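Local atomic coordinates of mandelate racemase/muconate lactonizing enzyme family protein (Roseovarius nubinhibens ISM, PDB entry 3U4F), a protein that binds magnesium in a TIM-barrel domain of the enolase superfamily and probably acts as a hydro-lyase or racemase. Residues M23-I28 / V39-E44; E29-E34 / S381-S386; Y137-K142 / K167-A172; A206-A211 / P235-E240. All coordinates share one frame; numbering follows the deposited sequence.

Interaction 1. Residues M23-I28 / V39-E44; sequences MKLTAI and VRVTSE
Thr26 and Ala27 both face Thr42, so the hairpin formed by strands 25-32 and 37-43 carries a classic beta bulge. Its main-chain bonds gather on one oxygen: Thr26 N reaches Thr42 O at 2.8 Å, while Ala27 N adds a weak bond to Thr42 O at 3.4 Å. Beyond the bulge the regular antiparallel pattern resumes, with Thr42 N bonded to Ala27 O at 3.0 Å.

Apolar contacts occupy the face that carries Ile28 and Val41. Ile28 sets CG2 opposite its backbone N, where it meets Val39 CG1 at 3.8 Å, while CG1 (chi1 -66°) stands beside that N and faces Val41. The CD2 branch of Leu25 rests on Val41 CB at 3.9 Å. Helices 58-73 and 98-119 cover parts of this layer.

Polar side chains mark the more open end. Lys24 and Glu44 lie side by side and point the same way, yet Lys24 NZ stays 4.7 Å from Glu44 OE2, so the opposite charges probably attract, but the charged atoms are not in contact. Thr26 turns its CG2 against Glu44 CB at 3.6 Å.

The bulge thus places two successive amides on one carbonyl, shifting the register by one residue, while aliphatic branches bind the hairpin to the helices of the N-terminal domain.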
loop_
_atom_site.group_PDB
_atom_site.type_symbol
_atom_site.label_atom_id
_atom_site.label_comp_id
_atom_site.label_asym_id
_atom_site.label_seq_id
_atom_site.Cartn_x
_atom_site.Cartn_y
_atom_site.Cartn_z
HETATM N N MSE A 23 18.096 16.691 16.658
HETATM C CA MSE A 23 16.943 17.576 16.614
HETATM C C MSE A 23 15.700 16.786 17.019
HETATM O O MSE A 23 15.535 15.626 16.620
HETATM C CB MSE A 23 16.821 18.209 15.212
HETATM C CG MSE A 23 15.403 18.449 14.699
HETATM SE SE MSE A 23 15.301 18.694 12.745
HETATM C CE MSE A 23 16.849 17.607 12.138
ATOM N N LYS A 24 14.856 17.403 17.841
ATOM C CA LYS A 24 13.597 16.792 18.245
ATOM C C LYS A 24 12.435 17.622 17.741
ATOM O O LYS A 24 12.338 18.801 18.039
ATOM C CB LYS A 24 13.500 16.676 19.778
ATOM C CG LYS A 24 14.231 15.489 20.361
ATOM C CD LYS A 24 14.130 15.485 21.896
ATOM C CE LYS A 24 14.970 14.368 22.524
ATOM N NZ LYS A 24 16.357 14.320 21.948
ATOM N N LEU A 25 11.536 16.997 16.999
ATOM C CA LEU A 25 10.326 17.693 16.595
ATOM C C LEU A 25 9.376 17.821 17.757
ATOM O O LEU A 25 9.091 16.839 18.433
ATOM C CB LEU A 25 9.627 16.985 15.429
ATOM C CG LEU A 25 10.361 16.947 14.092
ATOM C CD1 LEU A 25 9.425 16.385 13.042
ATOM C CD2 LEU A 25 10.869 18.331 13.689
ATOM N N THR A 26 8.863 19.030 17.969
ATOM C CA THR A 26 7.876 19.264 19.015
ATOM C C THR A 26 6.458 19.512 18.483
ATOM O O THR A 26 5.499 19.453 19.229
ATOM C CB THR A 26 8.314 20.414 19.970
ATOM O OG1 THR A 26 8.635 21.580 19.206
ATOM C CG2 THR A 26 9.537 20.002 20.763
ATOM N N ALA A 27 6.325 19.822 17.197
ATOM C CA ALA A 27 5.011 19.989 16.582
ATOM C C ALA A 27 5.077 19.650 15.099
ATOM O O ALA A 27 6.084 19.908 14.444
ATOM C CB ALA A 27 4.511 21.407 16.738
ATOM N N ILE A 28 3.993 19.074 14.597
ATOM C CA ILE A 28 3.819 18.852 13.166
ATOM C C ILE A 28 2.413 19.371 12.856
ATOM O O ILE A 28 1.424 18.953 13.481
ATOM C CB ILE A 28 3.895 17.349 12.803
ATOM C CG1 ILE A 28 5.303 16.785 13.068
ATOM C CG2 ILE A 28 3.511 17.187 11.330
ATOM C CD1 ILE A 28 5.434 15.233 12.971
ATOM N N VAL A 39 3.011 20.804 5.131
ATOM C CA VAL A 39 3.391 20.381 6.456
ATOM C C VAL A 39 4.370 21.382 7.001
ATOM O O VAL A 39 5.342 21.752 6.316
ATOM C CB VAL A 39 4.079 18.995 6.446
ATOM C CG1 VAL A 39 4.459 18.538 7.862
ATOM C CG2 VAL A 39 3.177 17.981 5.781
ATOM N N ARG A 40 4.111 21.827 8.223
ATOM C CA ARG A 40 5.098 22.656 8.908
ATOM C C ARG A 40 5.580 21.912 10.113
ATOM O O ARG A 40 4.750 21.471 10.926
ATOM C CB ARG A 40 4.546 24.031 9.329
ATOM C CG ARG A 40 5.670 24.879 10.040
ATOM C CD ARG A 40 5.274 26.350 10.295
ATOM N NE ARG A 40 4.052 26.435 11.119
ATOM C CZ ARG A 40 3.296 27.524 11.252
ATOM N NH1 ARG A 40 3.608 28.664 10.639
ATOM N NH2 ARG A 40 2.213 27.483 12.016
ATOM N N VAL A 41 6.894 21.771 10.250
ATOM C CA VAL A 41 7.468 21.096 11.416
ATOM C C VAL A 41 8.205 22.106 12.288
ATOM O O VAL A 41 8.760 23.069 11.771
ATOM C CB VAL A 41 8.417 19.919 11.081
ATOM C CG1 VAL A 41 7.649 18.752 10.395
ATOM C CG2 VAL A 41 9.664 20.370 10.240
ATOM N N THR A 42 8.192 21.862 13.596
ATOM C CA THR A 42 8.848 22.764 14.570
ATOM C C THR A 42 9.766 21.942 15.449
ATOM O O THR A 42 9.339 20.947 16.015
ATOM C CB THR A 42 7.830 23.481 15.485
ATOM O OG1 THR A 42 6.837 24.125 14.691
ATOM C CG2 THR A 42 8.517 24.539 16.399
ATOM N N SER A 43 11.030 22.348 15.546
ATOM C CA SER A 43 11.967 21.662 16.409
ATOM C C SER A 43 11.922 22.283 17.803
ATOM O O SER A 43 11.331 23.358 18.005
ATOM C CB SER A 43 13.385 21.701 15.832
ATOM O OG SER A 43 13.810 23.046 15.708
ATOM N N GLU A 44 12.545 21.604 18.759
ATOM C CA GLU A 44 12.470 22.034 20.164
ATOM C C GLU A 44 13.169 23.373 20.391
ATOM O O GLU A 44 12.758 24.136 21.256
ATOM C CB GLU A 44 12.945 20.937 21.134
ATOM C CG GLU A 44 14.401 20.560 21.052
ATOM C CD GLU A 44 14.835 19.612 22.183
ATOM O OE1 GLU A 44 14.080 19.438 23.175
ATOM O OE2 GLU A 44 15.946 19.044 22.073
#

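Interaction 2. Residues E29-E34 / S381-S386; sequences ETFTNE and SAYKVS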
loop_
_atom_site.group_PDB
_atom_site.type_symbol
_atom_site.label_atom_id
_atom_site.label_comp_id
_atom_site.label_asym_id
_atom_site.label_seq_id
_atom_site.Cartn_x
_atom_site.Cartn_y
_atom_site.Cartn_z
ATOM N N GLU A 29 2.332 20.313 11.915
ATOM C CA GLU A 29 1.078 20.920 11.517
ATOM C C GLU A 29 0.798 20.672 10.048
ATOM O O GLU A 29 1.719 20.687 9.218
ATOM C CB GLU A 29 1.146 22.435 11.731
ATOM C CG GLU A 29 1.417 22.818 13.201
ATOM C CD GLU A 29 1.862 24.262 13.322
ATOM O OE1 GLU A 29 1.014 25.128 13.684
ATOM O OE2 GLU A 29 3.051 24.505 13.023
ATOM N N THR A 30 -0.463 20.452 9.717
ATOM C CA THR A 30 -0.832 20.292 8.302
ATOM C C THR A 30 -1.839 21.351 7.924
ATOM O O THR A 30 -2.666 21.777 8.747
ATOM C CB THR A 30 -1.422 18.881 7.977
ATOM O OG1 THR A 30 -2.444 18.565 8.951
ATOM C CG2 THR A 30 -0.332 17.807 8.001
ATOM N N PHE A 31 -1.740 21.790 6.671
ATOM C CA PHE A 31 -2.669 22.733 6.063
ATOM C C PHE A 31 -3.071 22.188 4.703
ATOM O O PHE A 31 -2.249 22.162 3.765
ATOM C CB PHE A 31 -1.964 24.091 5.861
ATOM C CG PHE A 31 -1.276 24.614 7.106
ATOM C CD1 PHE A 31 -1.868 25.637 7.868
ATOM C CD2 PHE A 31 -0.059 24.101 7.519
ATOM C CE1 PHE A 31 -1.223 26.160 8.985
ATOM C CE2 PHE A 31 0.592 24.604 8.660
ATOM C CZ PHE A 31 0.004 25.640 9.391
ATOM N N THR A 32 -4.333 21.777 4.562
ATOM C CA THR A 32 -4.668 20.934 3.457
ATOM C C THR A 32 -6.004 21.270 2.843
ATOM O O THR A 32 -6.885 21.883 3.484
ATOM C CB THR A 32 -4.596 19.424 3.884
ATOM O OG1 THR A 32 -4.503 18.602 2.721
ATOM C CG2 THR A 32 -5.838 19.019 4.725
ATOM N N ASN A 33 -6.142 20.926 1.569
ATOM C CA ASN A 33 -7.468 20.671 1.003
ATOM C C ASN A 33 -7.450 19.262 0.399
ATOM O O ASN A 33 -6.538 18.482 0.696
ATOM C CB ASN A 33 -7.917 21.781 0.022
ATOM C CG ASN A 33 -6.985 21.952 -1.198
ATOM O OD1 ASN A 33 -6.310 21.025 -1.645
ATOM N ND2 ASN A 33 -7.034 23.152 -1.795
ATOM N N GLU A 34 -8.410 18.940 -0.460
ATOM C CA GLU A 34 -8.484 17.588 -0.998
ATOM C C GLU A 34 -7.414 17.308 -2.059
ATOM O O GLU A 34 -7.194 16.159 -2.419
ATOM C CB GLU A 34 -9.884 17.270 -1.533
ATOM C CG GLU A 34 -10.940 17.080 -0.420
ATOM C CD GLU A 34 -12.379 16.983 -0.962
ATOM O OE1 GLU A 34 -12.554 16.954 -2.205
ATOM O OE2 GLU A 34 -13.330 16.932 -0.145
ATOM N N SER A 381 -7.274 26.988 4.153
ATOM C CA SER A 381 -6.978 25.551 4.340
ATOM C C SER A 381 -7.545 24.954 5.632
ATOM O O SER A 381 -7.887 25.674 6.565
ATOM C CB SER A 381 -5.471 25.320 4.343
ATOM O OG SER A 381 -4.895 25.733 5.583
ATOM N N ALA A 382 -7.631 23.626 5.664
ATOM C CA ALA A 382 -7.960 22.902 6.883
ATOM C C ALA A 382 -6.672 22.660 7.677
ATOM O O ALA A 382 -5.703 22.128 7.151
ATOM C CB ALA A 382 -8.646 21.579 6.515
ATOM N N TYR A 383 -6.664 23.081 8.935
ATOM C CA TYR A 383 -5.521 22.968 9.800
ATOM C C TYR A 383 -5.677 21.867 10.815
ATOM O O TYR A 383 -6.761 21.693 11.413
ATOM C CB TYR A 383 -5.337 24.294 10.555
ATOM C CG TYR A 383 -4.313 24.339 11.645
ATOM C CD1 TYR A 383 -2.964 24.429 11.343
ATOM C CD2 TYR A 383 -4.692 24.366 13.002
ATOM C CE1 TYR A 383 -2.029 24.503 12.312
ATOM C CE2 TYR A 383 -3.754 24.442 13.995
ATOM C CZ TYR A 383 -2.413 24.525 13.650
ATOM O OH TYR A 383 -1.439 24.624 14.620
ATOM N N LYS A 384 -4.571 21.159 11.039
ATOM C CA LYS A 384 -4.506 20.145 12.079
ATOM C C LYS A 384 -3.124 20.133 12.702
ATOM O O LYS A 384 -2.104 20.285 12.005
ATOM C CB LYS A 384 -4.861 18.759 11.489
ATOM C CG LYS A 384 -5.201 17.702 12.534
ATOM C CD LYS A 384 -5.867 16.487 11.856
ATOM C CE LYS A 384 -6.998 15.876 12.713
ATOM N NZ LYS A 384 -6.487 15.288 13.960
ATOM N N VAL A 385 -3.066 19.934 14.012
ATOM C CA VAL A 385 -1.774 19.886 14.700
ATOM C C VAL A 385 -1.644 18.715 15.658
ATOM O O VAL A 385 -2.613 18.326 16.309
ATOM C CB VAL A 385 -1.466 21.262 15.416
ATOM C CG1 VAL A 385 -2.552 21.606 16.473
ATOM C CG2 VAL A 385 -0.090 21.270 16.033
ATOM N N SER A 386 -0.440 18.146 15.686
ATOM C CA SER A 386 -0.020 17.192 16.697
ATOM C C SER A 386 1.208 17.738 17.390
ATOM O O SER A 386 2.137 18.239 16.730
ATOM C CB SER A 386 0.316 15.839 16.079
ATOM O OG SER A 386 -0.822 15.253 15.478
HETATM O O HOH W 1 -4.767 19.418 7.903
#
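Two first torsions bring the acid and the phenol together: Tyr383 carries CG opposite its backbone N (chi1 172°), whereas Glu29 places CG opposite its carbonyl carbon and then extends. Tyr383 OH consequently donates to Glu29 OE1 at 2.7 Å. The acceptor offers its anti lone pair, turned away from OE2, and sits at the edge of the phenol ring; carboxylate and ring planes are 79° apart. The other oxygen, Glu29 OE2, forms a salt bridge with Arg40 on the adjoining strand.

Along the same face, Glu29 CG lies beside Val385 CG2 at 3.6 Å. Phe31 runs alongside Tyr383 with ring planes inclined at an intermediate 49°, and Phe31 CE1 approaches Tyr383 CD1 at 3.4 Å. At the edge of the Phe31 ring comes Ser381 OG, whose hydrogen-bonding partner is Leu378 O in helix 375-380.

The opposite face carries Thr30 and Lys384, where Thr30 OG1 touches Lys384 CB at 3.5 Å. Thr30 OG1 also bonds to His66 of helix 58-73, and a water joins it to Ala382 O.

Beneath these groups runs a regular antiparallel pairing. Thr30 and Lys384 exchange two backbone bonds, with Thr30 N to Lys384 O at 2.8 Å; Thr32 and Ala382 exchange another pair, in which Ala382 N reaches Thr32 O at 2.9 Å.

The C-terminal strand is therefore joined to the N-terminal domain by both backbone and side chains. Shared between a phenol and a guanidinium, the Glu29 carboxylate is held at both oxygens, which would probably favour its charged form.

Interaction 3. Residues Y137-K142 / K167-A172; sequences YASSMK and KVRAGA. With GAI (guanidine), chain F.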
loop_
_atom_site.group_PDB
_atom_site.type_symbol
_atom_site.label_atom_id
_atom_site.label_comp_id
_atom_site.label_asym_id
_atom_site.label_seq_id
_atom_site.Cartn_x
_atom_site.Cartn_y
_atom_site.Cartn_z
ATOM N N TYR A 137 11.965 18.462 -19.551
ATOM C CA TYR A 137 11.145 18.043 -20.679
ATOM C C TYR A 137 9.690 18.446 -20.473
ATOM O O TYR A 137 9.167 18.347 -19.359
ATOM C CB TYR A 137 11.304 16.545 -20.987
ATOM C CG TYR A 137 10.698 15.525 -20.017
ATOM C CD1 TYR A 137 9.390 15.076 -20.182
ATOM C CD2 TYR A 137 11.487 14.933 -19.022
ATOM C CE1 TYR A 137 8.843 14.093 -19.315
ATOM C CE2 TYR A 137 10.989 13.949 -18.174
ATOM C CZ TYR A 137 9.659 13.523 -18.330
ATOM O OH TYR A 137 9.149 12.537 -17.499
ATOM N N ALA A 138 9.058 18.908 -21.554
ATOM C CA ALA A 138 7.645 19.268 -21.587
ATOM C C ALA A 138 6.796 17.997 -21.543
ATOM O O ALA A 138 6.869 17.165 -22.431
ATOM C CB ALA A 138 7.337 20.069 -22.840
ATOM N N SER A 139 6.052 17.823 -20.466
ATOM C CA SER A 139 5.334 16.584 -20.271
ATOM C C SER A 139 3.827 16.838 -20.445
ATOM O O SER A 139 3.191 17.554 -19.659
ATOM C CB SER A 139 5.661 15.966 -18.914
ATOM O OG SER A 139 5.145 14.655 -18.810
ATOM N N SER A 140 3.282 16.243 -21.502
ATOM C CA SER A 140 1.844 16.149 -21.680
ATOM C C SER A 140 1.259 15.037 -20.796
ATOM O O SER A 140 1.782 13.906 -20.761
ATOM C CB SER A 140 1.525 15.837 -23.134
ATOM O OG SER A 140 0.164 15.430 -23.255
HETATM N N MSE A 141 0.151 15.352 -20.136
HETATM C CA MSE A 141 -0.584 14.380 -19.321
HETATM C C MSE A 141 -1.718 13.737 -20.109
HETATM O O MSE A 141 -2.290 12.745 -19.658
HETATM C CB MSE A 141 -1.170 15.067 -18.057
HETATM C CG MSE A 141 -0.128 15.772 -17.193
HETATM SE SE MSE A 141 1.196 14.452 -16.552
HETATM C CE MSE A 141 2.809 15.550 -16.482
ATOM N N LYS A 142 -2.039 14.282 -21.286
ATOM C CA LYS A 142 -3.330 13.974 -21.928
ATOM C C LYS A 142 -3.301 12.829 -22.926
ATOM O O LYS A 142 -2.358 12.703 -23.691
ATOM C CB LYS A 142 -3.867 15.232 -22.629
ATOM C CG LYS A 142 -4.347 16.333 -21.669
ATOM C CD LYS A 142 -5.011 17.467 -22.444
ATOM C CE LYS A 142 -5.777 18.403 -21.521
ATOM N NZ LYS A 142 -6.651 19.374 -22.258
ATOM N N LYS A 167 7.427 14.830 -23.904
ATOM C CA LYS A 167 6.852 13.505 -23.644
ATOM C C LYS A 167 5.356 13.496 -23.941
ATOM O O LYS A 167 4.622 14.392 -23.491
ATOM C CB LYS A 167 7.133 13.025 -22.201
ATOM C CG LYS A 167 6.674 11.586 -21.941
ATOM C CD LYS A 167 7.193 11.041 -20.618
ATOM C CE LYS A 167 6.267 11.417 -19.479
ATOM N NZ LYS A 167 6.855 10.886 -18.225
ATOM N N VAL A 168 4.906 12.484 -24.691
ATOM C CA VAL A 168 3.485 12.304 -24.995
ATOM C C VAL A 168 3.034 10.917 -24.515
ATOM O O VAL A 168 3.828 10.163 -23.964
ATOM C CB VAL A 168 3.210 12.499 -26.529
ATOM C CG1 VAL A 168 3.671 13.868 -26.957
ATOM C CG2 VAL A 168 3.900 11.428 -27.309
ATOM N N ARG A 169 1.758 10.593 -24.684
ATOM C CA ARG A 169 1.203 9.368 -24.137
ATOM C C ARG A 169 0.945 8.335 -25.241
ATOM O O ARG A 169 0.528 8.700 -26.331
ATOM C CB ARG A 169 -0.108 9.672 -23.439
ATOM C CG ARG A 169 0.020 10.732 -22.340
ATOM C CD ARG A 169 0.748 10.150 -21.103
ATOM N NE ARG A 169 1.428 11.221 -20.348
ATOM C CZ ARG A 169 2.061 11.025 -19.202
ATOM N NH1 ARG A 169 2.021 9.822 -18.629
ATOM N NH2 ARG A 169 2.725 12.029 -18.633
ATOM N N ALA A 170 1.163 7.067 -24.921
ATOM C CA ALA A 170 0.789 5.922 -25.774
ATOM C C ALA A 170 -0.319 5.107 -25.109
ATOM O O ALA A 170 -0.458 5.119 -23.887
ATOM C CB ALA A 170 1.983 5.022 -25.988
ATOM N N GLY A 171 -1.100 4.389 -25.915
ATOM C CA GLY A 171 -2.079 3.449 -25.352
ATOM C C GLY A 171 -3.186 4.142 -24.601
ATOM O O GLY A 171 -3.428 5.323 -24.781
ATOM N N ALA A 172 -3.882 3.382 -23.770
ATOM C CA ALA A 172 -4.839 3.946 -22.828
ATOM C C ALA A 172 -4.259 3.681 -21.438
ATOM O O ALA A 172 -3.539 2.693 -21.240
ATOM C CB ALA A 172 -6.203 3.274 -23.004
HETATM C C GAI F . 4.118 10.457 -15.923
HETATM N N1 GAI F . 3.733 11.707 -15.931
HETATM N N2 GAI F . 3.269 9.375 -15.804
HETATM N N3 GAI F . 5.426 10.155 -15.981
HETATM O O HOH W 2 -0.365 12.492 -25.770
#
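Tyr137 opens the contact by passing obliquely across the Lys167 side chain: CE1 lies 3.5 Å from Lys167 CB, and the phenol oxygen accepts a bond from Lys167 NZ (OH to NZ, 2.9 Å). A bend at chi3 (86°) in the lysine directs NZ to the bound guanidine, 2.8 Å from its N3, and NZ also forms a salt bridge with Glu231, a magnesium ligand.

Next, Ala138 O receives Lys167 N at 2.8 Å, the first link between these parallel strands. The hydroxyl of Ser139 approaches the lysine at CE and is hydrogen-bonded to Glu333, which also binds the guanidine.

Ser140 returns the backbone pairing through its N to Lys167 O. Arg169 grips Ser140 O side-on: this oxygen lies close to the guanidinium plane and takes NE at 2.7 Å and NH2 at 3.0 Å, which fixes the group's rotation while NH2 lies 2.9 Å from guanidine N1. Ser140 OG accepts from Lys142 N, forming an ST turn, and is also hydrogen-bonded to Glu150 of helix 147-161.

Met141, modelled as selenomethionine, bends its SE to 3.5 Å from Arg169 NH2. Lys142 O then shares a water with Arg169 N.

Helix 147-161 connects the parallel strands 132-139 and 165-169 as a beta-alpha-beta crossover, its Met154 touching Ala138 and Ser140. In the barrel, strand 332-335 lies beside 132-139, and strand 201-205 beside 165-169.

Interaction 4. Residues A206-A211 / P235-E240; sequences ANSCYA and PYWELE
Two loops following barrel strands 201-205 and 229-231 meet near the magnesium site through Ser208 and Pro235, and each leads into the helix after its strand. The first makes a type I' turn from Ala206 to Cys209; the second makes a type I turn from Pro235 to Glu238, closed by Glu238 N to Pro235 O at 2.9 Å.

Ser208 carries the contact. With OG opposite the carbonyl carbon (chi1 -75°), its hydroxyl reaches across to accept from Tyr236 N at 3.0 Å, through a bent N-H...O angle of 136°. The same oxygen lies at the edge of the Tyr236 ring, 3.6 Å from CD2, and is also hydrogen-bonded to Glu232.

Pro235 fits against the first loop by its ring. Ser208 CB packs on Pro235 CA at 3.6 Å, while Pro235 CD abuts Tyr210 O at 3.4 Å; this buried carbonyl oxygen has no hydrogen-bonding partner in the model. On the far loop, Trp237 CE3 lies over a face of the Tyr236 ring, offset toward its rim, and Pro235 CB similarly covers part of a Trp237 face.

The second subunit meets the 235-240 segment: Tyr236 OH bonds to His93 O of that subunit, and Glu238 forms a salt bridge with Arg266 of the second subunit. Such neighbouring loops at the C-terminal ends of the strands belong to the TIM-barrel design of the enolase superfamily, whose metal site lies at this end.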
loop_
_atom_site.group_PDB
_atom_site.type_symbol
_atom_site.label_atom_id
_atom_site.label_comp_id
_atom_site.label_asym_id
_atom_site.label_seq_id
_atom_site.Cartn_x
_atom_site.Cartn_y
_atom_site.Cartn_z
ATOM N N ALA A 206 3.432 4.885 -21.623
ATOM C CA ALA A 206 2.288 3.994 -21.903
ATOM C C ALA A 206 1.434 3.735 -20.674
ATOM O O ALA A 206 0.425 3.019 -20.730
ATOM C CB ALA A 206 2.791 2.660 -22.483
ATOM N N ASN A 207 1.853 4.282 -19.545
ATOM C CA ASN A 207 1.122 4.098 -18.272
ATOM C C ASN A 207 0.495 2.725 -18.094
ATOM O O ASN A 207 -0.736 2.603 -17.869
ATOM C CB ASN A 207 0.062 5.187 -18.117
ATOM C CG ASN A 207 0.670 6.569 -17.938
ATOM O OD1 ASN A 207 1.088 6.956 -16.826
ATOM N ND2 ASN A 207 0.719 7.312 -19.013
ATOM N N SER A 208 1.332 1.697 -18.178
ATOM C CA SER A 208 0.937 0.314 -17.797
ATOM C C SER A 208 -0.024 -0.377 -18.741
ATOM O O SER A 208 -0.711 -1.329 -18.354
ATOM C CB SER A 208 0.363 0.278 -16.360
ATOM O OG SER A 208 1.391 0.403 -15.386
ATOM N N CYS A 209 -0.073 0.075 -19.988
ATOM C CA CYS A 209 -1.082 -0.416 -20.934
ATOM C C CYS A 209 -0.829 -1.821 -21.475
ATOM O O CYS A 209 -1.752 -2.642 -21.531
ATOM C CB CYS A 209 -1.156 0.543 -22.118
ATOM S SG CYS A 209 -2.489 0.136 -23.269
ATOM N N TYR A 210 0.426 -2.116 -21.855
ATOM C CA TYR A 210 0.683 -3.211 -22.797
ATOM C C TYR A 210 1.145 -4.547 -22.226
ATOM O O TYR A 210 1.868 -4.594 -21.238
ATOM C CB TYR A 210 1.703 -2.730 -23.820
ATOM C CG TYR A 210 1.212 -1.572 -24.658
ATOM C CD1 TYR A 210 0.199 -1.754 -25.600
ATOM C CD2 TYR A 210 1.760 -0.293 -24.518
ATOM C CE1 TYR A 210 -0.244 -0.678 -26.413
ATOM C CE2 TYR A 210 1.329 0.769 -25.297
ATOM C CZ TYR A 210 0.336 0.574 -26.246
ATOM O OH TYR A 210 -0.081 1.622 -27.022
ATOM N N ALA A 211 0.773 -5.650 -22.880
ATOM C CA ALA A 211 1.518 -6.893 -22.664
ATOM C C ALA A 211 2.904 -6.756 -23.330
ATOM O O ALA A 211 3.066 -5.931 -24.231
ATOM C CB ALA A 211 0.752 -8.082 -23.258
ATOM N N PRO A 235 2.090 -3.201 -17.248
ATOM C CA PRO A 235 1.656 -3.021 -15.856
ATOM C C PRO A 235 2.827 -2.943 -14.867
ATOM O O PRO A 235 3.645 -3.872 -14.775
ATOM C CB PRO A 235 0.794 -4.274 -15.605
ATOM C CG PRO A 235 0.138 -4.481 -17.008
ATOM C CD PRO A 235 1.327 -4.279 -17.928
ATOM N N TYR A 236 2.905 -1.837 -14.129
ATOM C CA TYR A 236 4.102 -1.555 -13.351
ATOM C C TYR A 236 4.358 -2.616 -12.280
ATOM O O TYR A 236 5.477 -2.813 -11.855
ATOM C CB TYR A 236 4.012 -0.147 -12.738
ATOM C CG TYR A 236 3.027 0.005 -11.602
ATOM C CD1 TYR A 236 3.369 -0.421 -10.301
ATOM C CD2 TYR A 236 1.778 0.614 -11.798
ATOM C CE1 TYR A 236 2.473 -0.273 -9.227
ATOM C CE2 TYR A 236 0.858 0.765 -10.704
ATOM C CZ TYR A 236 1.235 0.321 -9.438
ATOM O OH TYR A 236 0.394 0.488 -8.333
ATOM N N TRP A 237 3.295 -3.290 -11.848
ATOM C CA TRP A 237 3.386 -4.313 -10.814
ATOM C C TRP A 237 3.859 -5.670 -11.349
ATOM O O TRP A 237 4.015 -6.613 -10.557
ATOM C CB TRP A 237 2.031 -4.469 -10.100
ATOM C CG TRP A 237 0.841 -4.802 -11.003
ATOM C CD1 TRP A 237 0.315 -6.035 -11.237
ATOM C CD2 TRP A 237 0.024 -3.875 -11.742
ATOM N NE1 TRP A 237 -0.752 -5.946 -12.104
ATOM C CE2 TRP A 237 -0.971 -4.630 -12.404
ATOM C CE3 TRP A 237 0.017 -2.485 -11.876
ATOM C CZ2 TRP A 237 -1.935 -4.049 -13.224
ATOM C CZ3 TRP A 237 -0.958 -1.893 -12.691
ATOM C CH2 TRP A 237 -1.914 -2.682 -13.362
ATOM N N GLU A 238 4.070 -5.768 -12.665
ATOM C CA GLU A 238 4.593 -7.009 -13.285
ATOM C C GLU A 238 6.042 -6.812 -13.740
ATOM O O GLU A 238 6.308 -6.523 -14.904
ATOM C CB GLU A 238 3.709 -7.454 -14.463
ATOM C CG GLU A 238 2.272 -7.815 -14.070
ATOM C CD GLU A 238 2.164 -9.120 -13.263
ATOM O OE1 GLU A 238 3.185 -9.833 -13.060
ATOM O OE2 GLU A 238 1.041 -9.427 -12.797
ATOM N N LEU A 239 6.978 -6.953 -12.809
ATOM C CA LEU A 239 8.366 -6.572 -13.107
ATOM C C LEU A 239 8.960 -7.461 -14.203
ATOM O O LEU A 239 9.758 -7.005 -15.010
ATOM C CB LEU A 239 9.245 -6.639 -11.858
ATOM C CG LEU A 239 8.903 -5.743 -10.648
ATOM C CD1 LEU A 239 9.870 -6.039 -9.528
ATOM C CD2 LEU A 239 9.036 -4.297 -11.031
ATOM N N GLU A 240 8.561 -8.726 -14.252
ATOM C CA GLU A 240 9.132 -9.611 -15.277
ATOM C C GLU A 240 8.677 -9.250 -16.671
ATOM O O GLU A 240 9.426 -9.461 -17.617
ATOM C CB GLU A 240 8.873 -11.078 -14.972
ATOM C CG GLU A 240 9.796 -11.642 -13.942
ATOM C CD GLU A 240 9.500 -13.107 -13.690
ATOM O OE1 GLU A 240 8.299 -13.440 -13.483
ATOM O OE2 GLU A 240 10.448 -13.926 -13.724
#

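How the interactions relate
Interactions 1 and 2 share strand 25-32 and form successive parts of one antiparallel sheet, their centres 15 Å apart; besides a salt bridge, Ile28 N of interaction 1 probably bonds to Ser386 O of interaction 2 at 2.9 Å. Interactions 3 and 4 belong to the barrel, with centres 16 Å apart, and touch where Gly171 and Ala172 pack against Cys209. Interaction 3 lines the guanidine pocket directly; interaction 4 reaches the same pocket through Asn207, while the side chain of Ser208 stays about 9 Å from the guanidine. Both barrel contacts are nested within the chain loop closed by interaction 2, whose nearest atoms are about 16 Å from interaction 3.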